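Local coordinates for protein 1H-3-hydroxy-4-oxoquinoline 2,4-dioxygenase (PDB 3IBT) that catalyses the cofactor-independent, ring-cleaving dioxygenation of 3-hydroxy-1H-quinolin-4-one to N-formylanthranilate and carbon monoxide, at residues A[207-212]-A[235-240]; A[115-120]-A[256-261]; A[131-136]-A[147-152]; A[29-34]-A[175-180]. One frame throughout, in Å; residues are numbered along the deposited sequence.

Contact 1 of 4, residues A[207-212]-A[235-240]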
# COMPACT_ATOMS: atom_id res chain seq x y z
N GLU A 207 12.98 -11.36 -0.22
CA GLU A 207 13.30 -10.52 0.92
C GLU A 207 12.20 -9.44 0.97
O GLU A 207 11.91 -8.76 -0.05
CB GLU A 207 14.71 -9.97 0.80
CG GLU A 207 15.76 -11.07 0.54
CD GLU A 207 16.06 -11.97 1.77
OE1 GLU A 207 16.84 -11.53 2.63
OE2 GLU A 207 15.56 -13.13 1.87
N ILE A 208 11.53 -9.36 2.12
CA ILE A 208 10.42 -8.43 2.34
C ILE A 208 10.82 -7.44 3.44
O ILE A 208 11.26 -7.84 4.53
CB ILE A 208 9.12 -9.15 2.76
CG1 ILE A 208 8.89 -10.36 1.84
CG2 ILE A 208 7.93 -8.17 2.73
CD1 ILE A 208 7.64 -11.17 2.15
N CYS A 209 10.67 -6.15 3.15
CA CYS A 209 11.02 -5.12 4.11
C CYS A 209 9.76 -4.37 4.45
O CYS A 209 9.11 -3.84 3.55
CB CYS A 209 12.04 -4.18 3.50
SG CYS A 209 12.44 -2.71 4.48
N HIS A 210 9.41 -4.37 5.73
CA HIS A 210 8.26 -3.62 6.26
C HIS A 210 8.69 -2.33 6.94
O HIS A 210 9.29 -2.37 8.04
CB HIS A 210 7.48 -4.47 7.29
CG HIS A 210 6.18 -3.85 7.70
ND1 HIS A 210 5.70 -3.91 8.99
CD2 HIS A 210 5.27 -3.12 7.00
CE1 HIS A 210 4.54 -3.28 9.06
NE2 HIS A 210 4.26 -2.78 7.86
N ILE A 211 8.38 -1.21 6.30
CA ILE A 211 8.55 0.14 6.86
C ILE A 211 7.26 0.58 7.53
O ILE A 211 6.19 0.35 7.01
CB ILE A 211 8.91 1.15 5.76
CG1 ILE A 211 10.23 0.78 5.08
CG2 ILE A 211 9.06 2.53 6.33
CD1 ILE A 211 10.42 1.42 3.69
N TYR A 212 7.31 1.19 8.69
CA TYR A 212 6.08 1.40 9.44
C TYR A 212 6.31 2.22 10.69
O TYR A 212 7.39 2.10 11.35
CB TYR A 212 5.52 0.05 9.85
CG TYR A 212 6.24 -0.51 11.05
CD1 TYR A 212 5.75 -0.30 12.33
CD2 TYR A 212 7.43 -1.21 10.91
CE1 TYR A 212 6.43 -0.79 13.45
CE2 TYR A 212 8.11 -1.72 12.03
CZ TYR A 212 7.60 -1.49 13.30
OH TYR A 212 8.25 -1.95 14.42
N HIS A 235 12.36 -8.16 7.30
CA HIS A 235 13.21 -7.02 7.58
C HIS A 235 12.30 -5.83 7.95
O HIS A 235 11.96 -4.97 7.10
CB HIS A 235 14.00 -6.65 6.32
CG HIS A 235 14.84 -7.76 5.77
ND1 HIS A 235 15.97 -8.22 6.40
CD2 HIS A 235 14.71 -8.50 4.65
CE1 HIS A 235 16.50 -9.20 5.70
NE2 HIS A 235 15.75 -9.40 4.64
N PRO A 236 11.92 -5.77 9.23
CA PRO A 236 11.14 -4.62 9.68
C PRO A 236 12.05 -3.37 9.75
O PRO A 236 13.26 -3.49 9.98
CB PRO A 236 10.69 -5.04 11.06
CG PRO A 236 11.59 -6.14 11.47
CD PRO A 236 12.26 -6.71 10.31
N ARG A 237 11.51 -2.19 9.48
CA ARG A 237 12.21 -0.93 9.73
C ARG A 237 11.16 0.01 10.31
O ARG A 237 10.24 0.40 9.59
CB ARG A 237 12.75 -0.35 8.42
CG ARG A 237 14.24 -0.35 8.24
CD ARG A 237 14.60 -0.54 6.75
NE ARG A 237 15.83 -1.34 6.63
CZ ARG A 237 15.90 -2.68 6.77
NH1 ARG A 237 14.82 -3.42 7.03
NH2 ARG A 237 17.06 -3.31 6.69
N HIS A 238 11.24 0.31 11.61
CA HIS A 238 10.40 1.31 12.31
C HIS A 238 10.88 2.74 12.08
O HIS A 238 11.97 3.11 12.55
CB HIS A 238 10.49 1.05 13.81
CG HIS A 238 9.65 1.96 14.66
ND1 HIS A 238 10.18 2.77 15.64
CD2 HIS A 238 8.30 2.14 14.74
CE1 HIS A 238 9.21 3.44 16.25
NE2 HIS A 238 8.06 3.08 15.72
N ILE A 239 10.09 3.57 11.38
CA ILE A 239 10.32 5.02 11.45
C ILE A 239 9.54 5.55 12.67
O ILE A 239 8.37 5.24 12.81
CB ILE A 239 9.83 5.75 10.19
CG1 ILE A 239 10.06 4.91 8.93
CG2 ILE A 239 10.51 7.08 10.04
CD1 ILE A 239 11.52 4.58 8.59
N PRO A 240 10.19 6.28 13.61
CA PRO A 240 9.41 6.79 14.74
C PRO A 240 8.50 8.00 14.40
O PRO A 240 8.78 9.13 14.76
CB PRO A 240 10.47 7.16 15.78
CG PRO A 240 11.75 7.03 15.14
CD PRO A 240 11.61 6.60 13.72
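Cys-209 lies beside His-235 and Tyr-212 beside His-238 in the parallel strands of the last beta-alpha-beta unit of the alpha/beta-hydrolase sheet, whose crossover is helix 218-230. Backbone bonds from His-210 N to His-235 O (3.0 Å) and from Arg-237 N to His-210 O (2.7 Å) tie them together; the two at Tyr-212 are weak. With CG between its own N and carbonyl carbon (chi1 79°), the Tyr-212 ring leans over the neighbouring strand. Its CB covers part of one face of the His-210 imidazole. Further out, CD2 comes to 3.5 Å from Arg-237 O, and CE2 passes 3.8 Å from His-238 CA, which makes a CH-pi contact over the phenol face. CE1 meets His-238 CD2 at 3.7 Å, and OH ends 3.8 Å from His-238 CB. A serine in place of this tyrosine would probably leave His-238 without the ring it rests against and open a gap toward Arg-221 of helix 218-230. On the other face, Ile-211 CG2 packs on Ile-239 CG1. At the far end His-235 NE2 donates to Glu-207 OE1 (3.1 Å, 163°), in the plane of the imidazole but above that of the carboxylate.

Contact 2 of 4, residues A[115-120]-A[256-261]. Unlike the reference sequence in segment 115-120: Ile-118 (reference Val).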
# COMPACT_ATOMS: atom_id res chain seq x y z
N LYS A 115 12.59 -9.25 -4.25
CA LYS A 115 12.47 -8.26 -3.17
C LYS A 115 11.26 -7.37 -3.33
O LYS A 115 10.86 -7.00 -4.45
CB LYS A 115 13.64 -7.33 -3.15
CG LYS A 115 14.89 -7.94 -2.69
CD LYS A 115 15.86 -6.86 -2.23
CE LYS A 115 17.30 -7.22 -2.56
NZ LYS A 115 18.22 -6.28 -1.83
N THR A 116 10.71 -6.96 -2.20
CA THR A 116 9.52 -6.11 -2.24
C THR A 116 9.41 -5.30 -0.94
O THR A 116 10.02 -5.66 0.07
CB THR A 116 8.29 -7.00 -2.51
OG1 THR A 116 7.15 -6.19 -2.81
CG2 THR A 116 8.01 -7.90 -1.32
N ILE A 117 8.68 -4.19 -0.95
CA ILE A 117 8.57 -3.41 0.27
C ILE A 117 7.14 -3.12 0.50
O ILE A 117 6.37 -2.87 -0.40
CB ILE A 117 9.25 -2.06 0.13
CG1 ILE A 117 10.76 -2.26 -0.10
CG2 ILE A 117 8.92 -1.14 1.34
CD1 ILE A 117 11.51 -1.06 -0.18
N ILE A 118 6.80 -3.12 1.76
CA ILE A 118 5.46 -2.81 2.21
C ILE A 118 5.57 -1.77 3.31
O ILE A 118 6.56 -1.73 4.03
CB ILE A 118 4.80 -4.07 2.74
CG1 ILE A 118 5.80 -4.83 3.64
CG2 ILE A 118 4.35 -4.95 1.58
CD1 ILE A 118 5.33 -6.16 4.03
N ILE A 119 4.58 -0.92 3.42
CA ILE A 119 4.66 0.19 4.34
C ILE A 119 3.40 0.21 5.19
O ILE A 119 2.29 0.27 4.68
CB ILE A 119 4.81 1.52 3.59
CG1 ILE A 119 6.10 1.50 2.76
CG2 ILE A 119 4.82 2.68 4.54
CD1 ILE A 119 6.34 2.73 1.97
N ASP A 120 3.56 0.13 6.50
CA ASP A 120 2.44 0.35 7.39
C ASP A 120 1.25 -0.51 7.08
O ASP A 120 0.12 -0.02 6.99
CB ASP A 120 2.05 1.82 7.48
CG ASP A 120 1.89 2.25 8.94
OD1 ASP A 120 2.75 3.03 9.41
OD2 ASP A 120 0.97 1.74 9.66
N GLN A 256 15.30 6.75 2.21
CA GLN A 256 16.61 6.24 2.45
C GLN A 256 16.52 4.72 2.62
O GLN A 256 17.42 3.98 2.21
CB GLN A 256 17.25 6.91 3.65
CG GLN A 256 18.69 6.50 3.82
CD GLN A 256 19.54 6.88 2.61
OE1 GLN A 256 19.20 7.82 1.84
NE2 GLN A 256 20.65 6.18 2.44
N ALA A 257 15.40 4.27 3.19
CA ALA A 257 15.16 2.86 3.47
C ALA A 257 14.91 2.11 2.18
O ALA A 257 15.41 0.98 2.02
CB ALA A 257 13.98 2.71 4.39
N ILE A 258 14.12 2.72 1.29
CA ILE A 258 13.82 2.16 -0.04
C ILE A 258 15.14 2.07 -0.79
O ILE A 258 15.52 1.02 -1.26
CB ILE A 258 12.79 2.99 -0.81
CG1 ILE A 258 11.42 2.88 -0.16
CG2 ILE A 258 12.70 2.52 -2.26
CD1 ILE A 258 10.42 3.84 -0.69
N ARG A 259 15.87 3.18 -0.81
CA ARG A 259 17.17 3.19 -1.43
C ARG A 259 18.04 2.08 -0.94
O ARG A 259 18.66 1.41 -1.74
CB ARG A 259 17.88 4.49 -1.17
CG ARG A 259 18.16 5.30 -2.40
CD ARG A 259 19.12 6.44 -2.04
NE ARG A 259 18.52 7.49 -1.19
CZ ARG A 259 17.69 8.45 -1.61
NH1 ARG A 259 17.29 8.51 -2.89
NH2 ARG A 259 17.26 9.37 -0.74
N GLU A 260 18.10 1.88 0.37
CA GLU A 260 19.07 0.93 0.90
C GLU A 260 18.61 -0.50 0.78
O GLU A 260 19.41 -1.40 0.55
CB GLU A 260 19.44 1.22 2.34
CG GLU A 260 20.47 2.31 2.48
CD GLU A 260 20.49 2.91 3.89
OE1 GLU A 260 20.06 2.17 4.82
OE2 GLU A 260 20.92 4.11 4.06
N PHE A 261 17.32 -0.75 0.93
CA PHE A 261 16.87 -2.09 0.77
C PHE A 261 16.95 -2.52 -0.69
O PHE A 261 17.26 -3.67 -1.00
CB PHE A 261 15.47 -2.24 1.24
CG PHE A 261 15.03 -3.64 1.24
CD1 PHE A 261 14.04 -4.07 0.38
CD2 PHE A 261 15.63 -4.57 2.10
CE1 PHE A 261 13.62 -5.40 0.40
CE2 PHE A 261 15.23 -5.90 2.14
CZ PHE A 261 14.23 -6.32 1.28
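Lys-115 lies across one face of the Phe-261 ring, its chain running obliquely over it. CD makes a CH-pi contact, 4.2 Å from the ring centroid, and NZ sits 4.9 Å from the same point, almost exactly on the ring normal, as a cation-pi partner. A bend at chi3 (-145°) turns the end of the lysine so that the ammonium group also reaches Phe-261 O, 2.9 Å from NZ and nearly in line with the carbonyl bond (175°). Ile-117 and Phe-261 slide past each other in opposite directions, with CG1 of the isoleucine 3.8 Å from CD1 of the ring. One turn back on the helix, Ile-258 slants across Ile-117, its CG1 3.9 Å from Ile-117 CD1. Together they seat helix 251-261 nearly antiparallel on strand 115-119 of the central alpha/beta-hydrolase sheet. Phe-261 also touches Glu-207 and Cys-209 of strand 207-212, so the ring spans two neighbouring strands. With a methionine in place of this lysine, Phe-261 O would probably lose its donor and the ring its cation. Phe-261 ends the helix, so its carbonyl would carry the negative end of the helix dipole, which the ammonium probably offsets, while CD packs on the ring: the apolar and charged parts of one side chain serve the same residue.

Contact 3 of 4, residues A[131-136]-A[147-152]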
# COMPACT_ATOMS: atom_id res chain seq x y z
N GLN A 131 -13.83 -4.15 14.23
CA GLN A 131 -14.99 -3.30 14.38
C GLN A 131 -15.04 -2.23 13.31
O GLN A 131 -16.07 -2.03 12.68
CB GLN A 131 -15.02 -2.65 15.75
CG GLN A 131 -16.41 -2.10 16.11
CD GLN A 131 -16.54 -1.75 17.57
OE1 GLN A 131 -15.57 -1.29 18.20
NE2 GLN A 131 -17.73 -1.99 18.14
N GLN A 132 -13.93 -1.54 13.12
CA GLN A 132 -13.87 -0.41 12.21
C GLN A 132 -14.09 -0.87 10.78
O GLN A 132 -14.60 -0.11 9.94
CB GLN A 132 -12.52 0.29 12.30
CG GLN A 132 -12.02 0.57 13.71
CD GLN A 132 -10.72 1.36 13.66
OE1 GLN A 132 -9.64 0.80 13.84
NE2 GLN A 132 -10.83 2.65 13.37
N LEU A 133 -13.72 -2.12 10.50
CA LEU A 133 -14.06 -2.70 9.23
C LEU A 133 -15.57 -2.89 9.09
O LEU A 133 -16.15 -2.78 7.98
CB LEU A 133 -13.29 -3.98 9.01
CG LEU A 133 -11.80 -3.74 8.88
CD1 LEU A 133 -11.14 -5.08 8.74
CD2 LEU A 133 -11.43 -2.84 7.69
N ALA A 134 -16.25 -3.14 10.20
CA ALA A 134 -17.70 -3.25 10.16
C ALA A 134 -18.34 -1.86 10.11
O ALA A 134 -19.14 -1.59 9.23
CB ALA A 134 -18.22 -4.06 11.32
N GLU A 135 -17.97 -0.97 11.03
CA GLU A 135 -18.46 0.42 10.99
C GLU A 135 -18.35 0.91 9.56
O GLU A 135 -19.33 1.35 8.96
CB GLU A 135 -17.64 1.31 11.91
CG GLU A 135 -18.24 1.50 13.29
CD GLU A 135 -17.19 1.47 14.41
OE1 GLU A 135 -16.03 1.93 14.19
OE2 GLU A 135 -17.50 0.98 15.53
N GLY A 136 -17.15 0.77 9.02
CA GLY A 136 -16.87 1.04 7.63
C GLY A 136 -17.87 0.67 6.54
O GLY A 136 -17.93 1.38 5.53
N GLN A 147 -14.28 7.84 9.71
CA GLN A 147 -13.71 8.85 10.58
C GLN A 147 -12.95 8.18 11.69
O GLN A 147 -11.93 8.68 12.14
CB GLN A 147 -14.79 9.74 11.18
CG GLN A 147 -14.25 10.97 11.84
CD GLN A 147 -13.62 11.88 10.84
OE1 GLN A 147 -14.29 12.34 9.93
NE2 GLN A 147 -12.33 12.15 10.99
N SER A 148 -13.44 7.03 12.12
CA SER A 148 -12.82 6.29 13.20
C SER A 148 -11.33 6.03 12.96
O SER A 148 -10.50 6.35 13.81
CB SER A 148 -13.53 4.98 13.39
OG SER A 148 -12.73 4.21 14.28
N PHE A 149 -11.02 5.43 11.80
CA PHE A 149 -9.66 5.27 11.29
C PHE A 149 -8.87 6.59 11.29
O PHE A 149 -7.75 6.64 11.83
CB PHE A 149 -9.67 4.69 9.87
CG PHE A 149 -9.80 3.18 9.82
CD1 PHE A 149 -10.95 2.60 9.29
CD2 PHE A 149 -8.79 2.36 10.31
CE1 PHE A 149 -11.10 1.22 9.25
CE2 PHE A 149 -8.93 0.97 10.29
CZ PHE A 149 -10.06 0.40 9.75
N PHE A 150 -9.43 7.64 10.69
CA PHE A 150 -8.73 8.92 10.62
C PHE A 150 -8.21 9.36 11.97
O PHE A 150 -7.04 9.66 12.10
CB PHE A 150 -9.63 10.02 10.09
CG PHE A 150 -9.98 9.89 8.62
CD1 PHE A 150 -9.39 8.94 7.79
CD2 PHE A 150 -10.90 10.78 8.04
CE1 PHE A 150 -9.73 8.86 6.43
CE2 PHE A 150 -11.23 10.70 6.70
CZ PHE A 150 -10.64 9.74 5.89
N ASP A 151 -9.10 9.40 12.96
CA ASP A 151 -8.73 9.86 14.30
C ASP A 151 -7.50 9.07 14.75
O ASP A 151 -6.56 9.61 15.34
CB ASP A 151 -9.89 9.68 15.29
CG ASP A 151 -11.05 10.68 15.05
OD1 ASP A 151 -10.92 11.86 15.44
OD2 ASP A 151 -12.12 10.28 14.51
N GLU A 152 -7.52 7.78 14.43
CA GLU A 152 -6.46 6.86 14.78
C GLU A 152 -5.21 7.12 13.93
O GLU A 152 -4.18 7.57 14.43
CB GLU A 152 -6.92 5.42 14.63
CG GLU A 152 -5.80 4.41 14.91
CD GLU A 152 -6.28 2.96 14.80
OE1 GLU A 152 -7.32 2.62 15.43
OE2 GLU A 152 -5.63 2.17 14.07
O HOH W 1 -14.76 2.41 16.27
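Gln-132 sends CG away from its own carbonyl carbon (chi1 -47°) and then runs straight on (chi2 -176°), while Phe-149 brings its ring toward helix 127-135 (chi1 -83°), and the two flat groups meet. The amide of Gln-132 lies stacked over one face of the Phe-149 ring, displaced toward the rim, with the planes only 23° apart. Nearer the backbone, Gln-132 CB rests 3.5 Å from Phe-149 CE1 and equally close to CZ, so the glutamine touches the ring at CB and again at its amide, while CG stands off it. At the ring edge, close to its plane, Leu-133 CD2 touches Phe-149 CZ at 4.1 Å. The amide end also comes near Ser-148 OG and the Glu-152 carboxylate, whose plane is turned 48° from that of the amide. A water adds to the polar side of the interface: it donates to Glu-135 OE1 (2.5 Å) and is weakly bonded to Ser-148 OG (3.4 Å). Phe-149 also meets the rings of Trp-153 and, on helix 175-192, Trp-178. Helices 127-135 and 142-154 belong to the helical insertion between strands 115-119 and 207-212, the cap of an alpha/beta-hydrolase fold. The Phe-149 ring at their junction adjoins Trp-153, which by similarity binds substrate, so it probably forms part of the wall behind the pocket.

Contact 4 of 4, residues A[29-34]-A[175-180]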
# COMPACT_ATOMS: atom_id res chain seq x y z
N GLY A 29 -2.79 2.51 -0.74
CA GLY A 29 -3.88 1.73 -0.17
C GLY A 29 -5.17 2.06 -0.90
O GLY A 29 -5.16 2.80 -1.90
N TRP A 30 -6.27 1.47 -0.41
CA TRP A 30 -7.62 1.75 -0.93
C TRP A 30 -7.97 3.17 -0.60
O TRP A 30 -7.53 3.67 0.45
CB TRP A 30 -8.66 0.84 -0.27
CG TRP A 30 -8.56 -0.58 -0.68
CD1 TRP A 30 -7.75 -1.55 -0.14
CD2 TRP A 30 -9.29 -1.22 -1.74
NE1 TRP A 30 -7.93 -2.75 -0.80
CE2 TRP A 30 -8.87 -2.57 -1.79
CE3 TRP A 30 -10.27 -0.78 -2.66
CZ2 TRP A 30 -9.40 -3.50 -2.71
CZ3 TRP A 30 -10.79 -1.69 -3.59
CH2 TRP A 30 -10.35 -3.03 -3.60
N CYS A 31 -8.72 3.83 -1.47
CA CYS A 31 -9.13 5.19 -1.18
C CYS A 31 -7.97 6.15 -1.01
O CYS A 31 -8.06 7.12 -0.23
CB CYS A 31 -9.97 5.20 0.08
SG CYS A 31 -11.55 4.48 -0.23
N GLN A 32 -6.88 5.86 -1.73
CA GLN A 32 -5.71 6.73 -1.80
C GLN A 32 -5.24 6.95 -3.23
O GLN A 32 -5.67 6.29 -4.20
CB GLN A 32 -4.53 6.18 -1.01
CG GLN A 32 -4.47 6.63 0.38
CD GLN A 32 -3.73 5.60 1.21
OE1 GLN A 32 -3.63 4.44 0.80
NE2 GLN A 32 -3.18 6.01 2.37
N ASP A 33 -4.28 7.87 -3.32
CA ASP A 33 -3.81 8.27 -4.59
C ASP A 33 -2.31 8.22 -4.82
O ASP A 33 -1.56 7.89 -3.90
CB ASP A 33 -4.31 9.66 -4.87
CG ASP A 33 -4.52 9.82 -6.28
OD1 ASP A 33 -4.47 8.73 -6.91
OD2 ASP A 33 -4.72 10.96 -6.78
N HIS A 34 -1.87 8.54 -6.04
CA HIS A 34 -0.47 8.76 -6.30
C HIS A 34 0.01 9.97 -5.46
O HIS A 34 1.21 10.10 -5.15
CB HIS A 34 -0.24 8.98 -7.80
CG HIS A 34 -0.75 10.30 -8.31
ND1 HIS A 34 -2.03 10.74 -8.09
CD2 HIS A 34 -0.14 11.27 -9.03
CE1 HIS A 34 -2.20 11.92 -8.65
NE2 HIS A 34 -1.06 12.27 -9.22
N GLY A 175 -18.40 6.90 -0.96
CA GLY A 175 -18.81 5.91 0.04
C GLY A 175 -18.79 4.48 -0.46
O GLY A 175 -18.37 3.57 0.26
N GLU A 176 -19.22 4.29 -1.71
CA GLU A 176 -19.14 2.98 -2.38
C GLU A 176 -17.68 2.44 -2.53
O GLU A 176 -17.43 1.22 -2.65
CB GLU A 176 -19.89 3.02 -3.71
CG GLU A 176 -21.41 3.08 -3.53
CD GLU A 176 -22.12 2.59 -4.88
OE1 GLU A 176 -21.40 2.37 -5.98
OE2 GLU A 176 -23.44 2.57 -4.83
N MSE A 177 -16.70 3.33 -2.52
CA MSE A 177 -15.36 2.84 -2.51
C MSE A 177 -14.92 2.58 -1.06
O MSE A 177 -14.34 1.54 -0.76
CB MSE A 177 -14.43 3.80 -3.22
CG MSE A 177 -13.06 3.21 -3.51
SE MSE A 177 -13.05 1.74 -4.81
CE MSE A 177 -13.65 2.82 -6.42
N TRP A 178 -15.22 3.50 -0.15
CA TRP A 178 -14.86 3.29 1.23
C TRP A 178 -15.31 1.88 1.71
O TRP A 178 -14.63 1.18 2.49
CB TRP A 178 -15.42 4.40 2.15
CG TRP A 178 -14.91 4.19 3.55
CD1 TRP A 178 -15.62 3.70 4.60
CD2 TRP A 178 -13.56 4.35 4.01
NE1 TRP A 178 -14.80 3.59 5.71
CE2 TRP A 178 -13.53 3.97 5.37
CE3 TRP A 178 -12.37 4.79 3.42
CZ2 TRP A 178 -12.36 4.02 6.15
CZ3 TRP A 178 -11.20 4.82 4.19
CH2 TRP A 178 -11.21 4.45 5.53
N GLN A 179 -16.47 1.48 1.19
CA GLN A 179 -17.11 0.26 1.59
C GLN A 179 -16.47 -0.92 0.92
O GLN A 179 -16.12 -1.88 1.59
CB GLN A 179 -18.60 0.33 1.27
CG GLN A 179 -19.35 1.29 2.17
CD GLN A 179 -20.76 1.58 1.67
OE1 GLN A 179 -21.28 0.92 0.77
NE2 GLN A 179 -21.40 2.59 2.27
N ARG A 180 -16.31 -0.86 -0.40
CA ARG A 180 -15.62 -1.95 -1.09
C ARG A 180 -14.31 -2.28 -0.34
O ARG A 180 -13.97 -3.45 -0.13
CB ARG A 180 -15.37 -1.63 -2.57
CG ARG A 180 -14.48 -2.70 -3.26
CD ARG A 180 -14.96 -3.20 -4.61
NE ARG A 180 -14.87 -2.15 -5.62
CZ ARG A 180 -15.89 -1.38 -5.99
NH1 ARG A 180 -15.71 -0.44 -6.90
NH2 ARG A 180 -17.09 -1.55 -5.44
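Trp-30 lays the six-membered end of its indole against the aliphatic stem of Arg-180, CZ3 coming to 3.8 Å from CG. The two side chains meet at about a right angle, and the guanidinium plane stands 82° from that of the indole. Arg-180 also makes a cation-pi pair with Phe-68. At the edge of the same indole, level with its plane, sits the selenium of Met-177, here selenomethionine, 4.3 Å from Trp-30 CZ3 in a Met-aromatic contact. Bends at chi2 and chi3, each near +65°, fold that side chain back so that both its CG and its selenium take part. Cys-31 enters next to it: SG lies 3.8 Å from Met-177 CG and equally far from Trp-178 CE3, approaching the second indole obliquely. Cys-31 is the third residue of a type II turn, Gly-29 to Gln-32, and has the positive phi (60°) expected there. Its backbone N is bonded to His-58 NE2, which probably steadies the turn. The contact is thus mostly packing of sulfur, selenium, indole and methylene groups. It joins the loop after strand 23-27, which in alpha/beta hydrolases commonly contributes to the oxyanion hole, to a cap helix; Trp-30, Cys-31 and Gln-32 bind substrate by similarity, so this is probably where core and cap meet at the active-site pocket.

From the N terminus, the loop 29-34 opens contact 4 and strand 115-119 then opens contact 2. The short loop of contact 3 (131-136 with 147-152) closes first and is nested inside both. Helix 175-192 next closes contact 4, which crosses contact 2 because their segments alternate. Contact 1 (207-212 with 235-240) follows in series after contacts 3 and 4, nested inside the loop that helix 251-261 finally closes at contact 2. Contacts 1 and 2 share the sheet through neighbouring strands, with Ile-211 O and Asp-120 N 2.7 Å apart. Contacts 3 and 4 meet in the cap, where Gly-136 O packs on Trp-178, and contact 4 ties that cap to the core.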